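Local coordinates for 4-methyl-5(B-hydroxyethyl)-thiazole monophosphate biosynthesis enzyme (Vibrio cholerae O1 biovar El Tor, PDB 3OT1), which is of unknown function but belongs to the DJ-1/PfpI family, its name suggesting a role in making the thiazole phosphate precursor of thiamine, at residues 167-180 with 190-204. Residues are numbered along the deposited sequence; the frame is centred on the assembly and turned at random. Where two conformers were deposited one is given.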
loop_
_atom_site.group_PDB
_atom_site.type_symbol
_atom_site.label_atom_id
_atom_site.label_comp_id
_atom_site.label_asym_id
_atom_site.label_seq_id
_atom_site.Cartn_x
_atom_site.Cartn_y
_atom_site.Cartn_z
ATOM N N LEU A 167 2.604 -1.371 -6.756
ATOM C CA LEU A 167 2.179 -0.214 -7.518
ATOM C C LEU A 167 2.458 -0.408 -9.022
ATOM O O LEU A 167 1.607 -0.148 -9.878
ATOM C CB LEU A 167 2.877 1.001 -6.955
ATOM C CG LEU A 167 2.500 2.341 -7.527
ATOM C CD1 LEU A 167 1.006 2.490 -7.623
ATOM C CD2 LEU A 167 3.120 3.461 -6.679
ATOM N N GLU A 168 3.662 -0.886 -9.347
ATOM C CA GLU A 168 4.022 -1.186 -10.728
ATOM C C GLU A 168 3.049 -2.188 -11.335
ATOM O O GLU A 168 2.622 -2.034 -12.476
ATOM C CB GLU A 168 5.440 -1.765 -10.779
ATOM C CG GLU A 168 6.516 -0.769 -10.434
ATOM C CD GLU A 168 7.768 -1.459 -9.937
ATOM O OE1 GLU A 168 8.509 -1.997 -10.766
ATOM O OE2 GLU A 168 7.999 -1.492 -8.713
ATOM N N PHE A 169 2.685 -3.201 -10.576
ATOM C CA PHE A 169 1.749 -4.246 -10.996
ATOM C C PHE A 169 0.363 -3.670 -11.263
ATOM O O PHE A 169 -0.253 -3.963 -12.302
ATOM C CB PHE A 169 1.739 -5.292 -9.874
ATOM C CG PHE A 169 0.631 -6.318 -9.905
ATOM C CD1 PHE A 169 0.644 -7.375 -10.798
ATOM C CD2 PHE A 169 -0.347 -6.308 -8.934
ATOM C CE1 PHE A 169 -0.289 -8.362 -10.715
ATOM C CE2 PHE A 169 -1.305 -7.289 -8.871
ATOM C CZ PHE A 169 -1.277 -8.316 -9.773
ATOM N N ALA A 170 -0.186 -2.908 -10.313
ATOM C CA ALA A 170 -1.509 -2.328 -10.481
ATOM C C ALA A 170 -1.556 -1.367 -11.687
ATOM O O ALA A 170 -2.536 -1.365 -12.437
ATOM C CB ALA A 170 -1.957 -1.651 -9.207
ATOM N N LEU A 171 -0.514 -0.573 -11.866
ATOM C CA LEU A 171 -0.442 0.327 -13.010
ATOM C C LEU A 171 -0.352 -0.449 -14.323
ATOM O O LEU A 171 -0.968 -0.040 -15.313
ATOM C CB LEU A 171 0.715 1.299 -12.846
ATOM C CG LEU A 171 0.498 2.327 -11.723
ATOM C CD1 LEU A 171 1.829 2.980 -11.331
ATOM C CD2 LEU A 171 -0.575 3.359 -12.057
ATOM N N ALA A 172 0.379 -1.559 -14.340
ATOM C CA ALA A 172 0.428 -2.415 -15.531
ATOM C C ALA A 172 -0.951 -2.994 -15.837
ATOM O O ALA A 172 -1.336 -3.101 -17.002
ATOM C CB ALA A 172 1.426 -3.544 -15.317
HETATM N N MSE A 173 -1.701 -3.366 -14.803
HETATM C CA MSE A 173 -3.073 -3.819 -15.008
HETATM C C MSE A 173 -3.904 -2.759 -15.712
HETATM O O MSE A 173 -4.633 -3.056 -16.650
HETATM C CB MSE A 173 -3.763 -4.151 -13.687
HETATM C CG MSE A 173 -3.362 -5.413 -12.978
HETATM SE SE MSE A 173 -4.445 -5.769 -11.435
HETATM C CE MSE A 173 -5.763 -5.901 -12.369
ATOM N N ILE A 174 -3.801 -1.525 -15.257
ATOM C CA ILE A 174 -4.510 -0.428 -15.911
ATOM C C ILE A 174 -4.088 -0.290 -17.365
ATOM O O ILE A 174 -4.939 -0.129 -18.256
ATOM C CB ILE A 174 -4.313 0.900 -15.165
ATOM C CG1 ILE A 174 -4.936 0.845 -13.768
ATOM C CG2 ILE A 174 -4.930 2.069 -15.945
ATOM C CD1 ILE A 174 -4.351 1.899 -12.808
ATOM N N ALA A 175 -2.783 -0.331 -17.613
ATOM C CA ALA A 175 -2.282 -0.204 -18.980
ATOM C C ALA A 175 -2.889 -1.293 -19.879
ATOM O O ALA A 175 -3.314 -0.993 -21.012
ATOM C CB ALA A 175 -0.775 -0.236 -19.007
ATOM N N LEU A 176 -2.948 -2.529 -19.389
ATOM C CA LEU A 176 -3.500 -3.643 -20.168
ATOM C C LEU A 176 -4.986 -3.501 -20.402
ATOM O O LEU A 176 -5.487 -3.796 -21.488
ATOM C CB LEU A 176 -3.214 -4.975 -19.465
ATOM C CG LEU A 176 -1.756 -5.409 -19.493
ATOM C CD1 LEU A 176 -1.496 -6.494 -18.489
ATOM C CD2 LEU A 176 -1.329 -5.863 -20.889
ATOM N N LEU A 177 -5.714 -3.084 -19.377
ATOM C CA LEU A 177 -7.187 -3.058 -19.439
ATOM C C LEU A 177 -7.731 -1.810 -20.132
ATOM O O LEU A 177 -8.786 -1.861 -20.754
ATOM C CB LEU A 177 -7.781 -3.161 -18.044
ATOM C CG LEU A 177 -7.613 -4.520 -17.363
ATOM C CD1 LEU A 177 -7.961 -4.441 -15.896
ATOM C CD2 LEU A 177 -8.442 -5.571 -18.081
ATOM N N ALA A 178 -7.047 -0.688 -20.008
ATOM C CA ALA A 178 -7.593 0.614 -20.395
ATOM C C ALA A 178 -6.625 1.470 -21.181
ATOM O O ALA A 178 -7.004 2.561 -21.579
ATOM C CB ALA A 178 -8.083 1.385 -19.180
ATOM N N GLY A 179 -5.408 0.997 -21.403
ATOM C CA GLY A 179 -4.438 1.692 -22.228
ATOM C C GLY A 179 -3.384 2.407 -21.411
ATOM O O GLY A 179 -3.621 2.827 -20.279
ATOM N N VAL A 180 -2.204 2.548 -22.000
ATOM C CA VAL A 180 -1.098 3.162 -21.286
ATOM C C VAL A 180 -1.368 4.650 -20.983
ATOM O O VAL A 180 -0.859 5.165 -19.994
ATOM C CB VAL A 180 0.245 2.931 -22.021
ATOM C CG1 VAL A 180 0.372 3.873 -23.188
ATOM C CG2 VAL A 180 1.426 3.045 -21.034
HETATM N N MSE A 190 1.429 9.771 -8.193
HETATM C CA MSE A 190 1.680 8.880 -7.158
HETATM C C MSE A 190 3.139 8.962 -6.677
HETATM O O MSE A 190 3.463 8.342 -5.687
HETATM C CB MSE A 190 1.161 7.538 -7.605
HETATM C CG MSE A 190 -0.301 7.650 -8.029
HETATM SE SE MSE A 190 -0.985 5.931 -8.458
HETATM C CE MSE A 190 -1.127 5.207 -6.677
ATOM N N VAL A 191 3.986 9.777 -7.325
ATOM C CA VAL A 191 5.394 9.996 -6.910
ATOM C C VAL A 191 6.142 8.661 -6.919
ATOM O O VAL A 191 6.874 8.303 -5.997
ATOM C CB VAL A 191 5.563 10.776 -5.562
ATOM C CG1 VAL A 191 6.936 11.401 -5.508
ATOM C CG2 VAL A 191 4.476 11.850 -5.423
ATOM N N LEU A 192 5.959 7.916 -8.013
ATOM C CA LEU A 192 6.788 6.749 -8.292
ATOM C C LEU A 192 8.244 7.170 -8.357
ATOM O O LEU A 192 8.555 8.311 -8.661
ATOM C CB LEU A 192 6.426 6.124 -9.646
ATOM C CG LEU A 192 5.214 5.200 -9.713
ATOM C CD1 LEU A 192 3.909 5.921 -9.471
ATOM C CD2 LEU A 192 5.219 4.491 -11.062
ATOM N N HIS A 193 9.120 6.198 -8.126
ATOM C CA HIS A 193 10.507 6.401 -8.413
ATOM C C HIS A 193 10.588 6.624 -9.929
ATOM O O HIS A 193 9.872 5.982 -10.700
ATOM C CB HIS A 193 11.353 5.182 -7.995
ATOM C CG HIS A 193 12.824 5.403 -8.156
ATOM N ND1 HIS A 193 13.454 5.316 -9.375
ATOM C CD2 HIS A 193 13.768 5.787 -7.266
ATOM C CE1 HIS A 193 14.730 5.624 -9.228
ATOM N NE2 HIS A 193 14.951 5.902 -7.952
ATOM N N PRO A 194 11.469 7.518 -10.391
ATOM C CA PRO A 194 11.596 7.774 -11.824
ATOM C C PRO A 194 11.732 6.516 -12.698
ATOM O O PRO A 194 11.127 6.486 -13.792
ATOM C CB PRO A 194 12.847 8.638 -11.888
ATOM C CG PRO A 194 12.708 9.452 -10.646
ATOM C CD PRO A 194 12.289 8.461 -9.610
ATOM N N GLN A 195 12.421 5.486 -12.198
ATOM C CA GLN A 195 12.578 4.248 -12.941
ATOM C C GLN A 195 11.261 3.522 -13.099
ATOM O O GLN A 195 10.983 2.942 -14.164
ATOM C CB GLN A 195 13.613 3.316 -12.285
ATOM C CG GLN A 195 15.059 3.734 -12.533
ATOM C CD GLN A 195 15.429 3.593 -14.004
ATOM O OE1 GLN A 195 15.417 2.486 -14.547
ATOM N NE2 GLN A 195 15.723 4.702 -14.673
ATOM N N GLN A 196 10.454 3.522 -12.032
ATOM C CA GLN A 196 9.129 2.903 -12.091
ATOM C C GLN A 196 8.284 3.596 -13.172
ATOM O O GLN A 196 7.558 2.970 -13.944
ATOM C CB GLN A 196 8.466 2.896 -10.724
ATOM C CG GLN A 196 9.216 2.030 -9.676
ATOM C CD GLN A 196 8.692 2.246 -8.259
ATOM O OE1 GLN A 196 8.463 3.375 -7.834
ATOM N NE2 GLN A 196 8.469 1.139 -7.516
ATOM N N LEU A 197 8.299 4.910 -13.175
ATOM C CA LEU A 197 7.470 5.642 -14.134
ATOM C C LEU A 197 7.879 5.389 -15.588
ATOM O O LEU A 197 7.038 5.149 -16.466
ATOM C CB LEU A 197 7.470 7.144 -13.807
ATOM C CG LEU A 197 6.514 8.000 -14.643
ATOM C CD1 LEU A 197 5.051 7.632 -14.382
ATOM C CD2 LEU A 197 6.694 9.480 -14.356
ATOM N N THR A 198 9.184 5.404 -15.846
ATOM C CA THR A 198 9.695 5.099 -17.178
ATOM C C THR A 198 9.276 3.724 -17.694
ATOM O O THR A 198 8.883 3.553 -18.857
ATOM C CB THR A 198 11.214 5.212 -17.143
ATOM O OG1 THR A 198 11.552 6.583 -16.933
ATOM C CG2 THR A 198 11.836 4.715 -18.411
ATOM N N GLU A 199 9.315 2.749 -16.815
ATOM C CA GLU A 199 8.989 1.395 -17.195
ATOM C C GLU A 199 7.499 1.213 -17.426
ATOM O O GLU A 199 7.102 0.419 -18.262
ATOM C CB GLU A 199 9.537 0.438 -16.160
ATOM C CG GLU A 199 11.048 0.445 -16.209
ATOM C CD GLU A 199 11.699 -0.533 -15.287
ATOM O OE1 GLU A 199 11.019 -1.267 -14.516
ATOM O OE2 GLU A 199 12.933 -0.541 -15.320
ATOM N N LEU A 200 6.662 1.954 -16.716
ATOM C CA LEU A 200 5.245 1.933 -17.004
ATOM C C LEU A 200 4.976 2.503 -18.397
ATOM O O LEU A 200 4.242 1.904 -19.191
ATOM C CB LEU A 200 4.482 2.751 -15.986
ATOM C CG LEU A 200 3.010 2.876 -16.404
ATOM C CD1 LEU A 200 2.307 1.513 -16.312
ATOM C CD2 LEU A 200 2.403 3.918 -15.582
ATOM N N SER A 201 5.582 3.646 -18.708
ATOM C CA SER A 201 5.322 4.299 -19.986
ATOM C C SER A 201 5.749 3.418 -21.152
ATOM O O SER A 201 5.148 3.466 -22.225
ATOM C CB SER A 201 5.993 5.669 -20.022
ATOM O OG SER A 201 5.334 6.516 -19.100
ATOM N N GLY A 202 6.746 2.565 -20.937
ATOM C CA GLY A 202 7.194 1.651 -21.982
ATOM C C GLY A 202 6.570 0.270 -21.966
ATOM O O GLY A 202 6.884 -0.565 -22.815
ATOM N N PHE A 203 5.670 0.023 -21.014
ATOM C CA PHE A 203 5.190 -1.337 -20.744
ATOM C C PHE A 203 4.441 -1.949 -21.921
ATOM O O PHE A 203 4.691 -3.088 -22.291
ATOM C CB PHE A 203 4.308 -1.358 -19.496
ATOM C CG PHE A 203 3.744 -2.715 -19.187
ATOM C CD1 PHE A 203 4.557 -3.765 -18.804
ATOM C CD2 PHE A 203 2.399 -2.952 -19.317
ATOM C CE1 PHE A 203 4.012 -5.005 -18.543
ATOM C CE2 PHE A 203 1.876 -4.185 -19.057
ATOM C CZ PHE A 203 2.680 -5.194 -18.675
ATOM N N ILE A 204 3.497 -1.212 -22.498
ATOM C CA ILE A 204 2.725 -1.766 -23.607
ATOM C C ILE A 204 3.601 -1.912 -24.867
ATOM O O ILE A 204 3.482 -2.903 -25.595
ATOM C CB ILE A 204 1.462 -0.937 -23.900
ATOM C CG1 ILE A 204 0.514 -0.986 -22.687
ATOM C CG2 ILE A 204 0.762 -1.455 -25.170
ATOM C CD1 ILE A 204 0.025 -2.361 -22.268
HETATM O O HOH W 1 8.432 -1.507 -13.442
HETATM O O HOH W 2 10.818 -0.526 -11.866
#
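E168 and Q196 meet at the polar border of two nearly parallel helices, whose axes come within 10.4 Å of each other at 21°. Q196 NE2 donates to E168 OE2 (2.9 Å, N-H...O angle 149°), arriving from above the carboxylate plane, with carboxylate and amide turned 60° apart. R148 forms a salt bridge to the same oxygen, probably stabilising its negative charge. The other oxygen, E168 OE1, lies 4.6 Å from E199 OE1; two waters lie within hydrogen-bonding distance of both and probably ease the repulsion.

Beside this polar strip the packing is apolar. L200 lays CD1 against L171 CB at 3.8 Å. In the conformers given, L171 CD1 meets L192 CD2 tip to tip at 3.7 Å, while L167 spreads its two methyls between selenomethionine M190 and L192. Further along, the small A172 lets F203 come close: A172 CB sits over one face of the F203 ring, a CH-pi contact 4.0 Å from the centroid, and L176 CG lies at the ring edge. I204 CG1 bridges A175 CB and V180 CB.

In the second shell H193, the N-cap of helix 194-201, donates its backbone N to Q196 OE1 (2.9 Å), forming a capping box that fixes the amide facing E168, while its ND1 caps Q195 N. Helix 166-178 packs F169 and M173 on the central sheet, so the contact adds an outer helix, greasy within and hydrated at its polar margin.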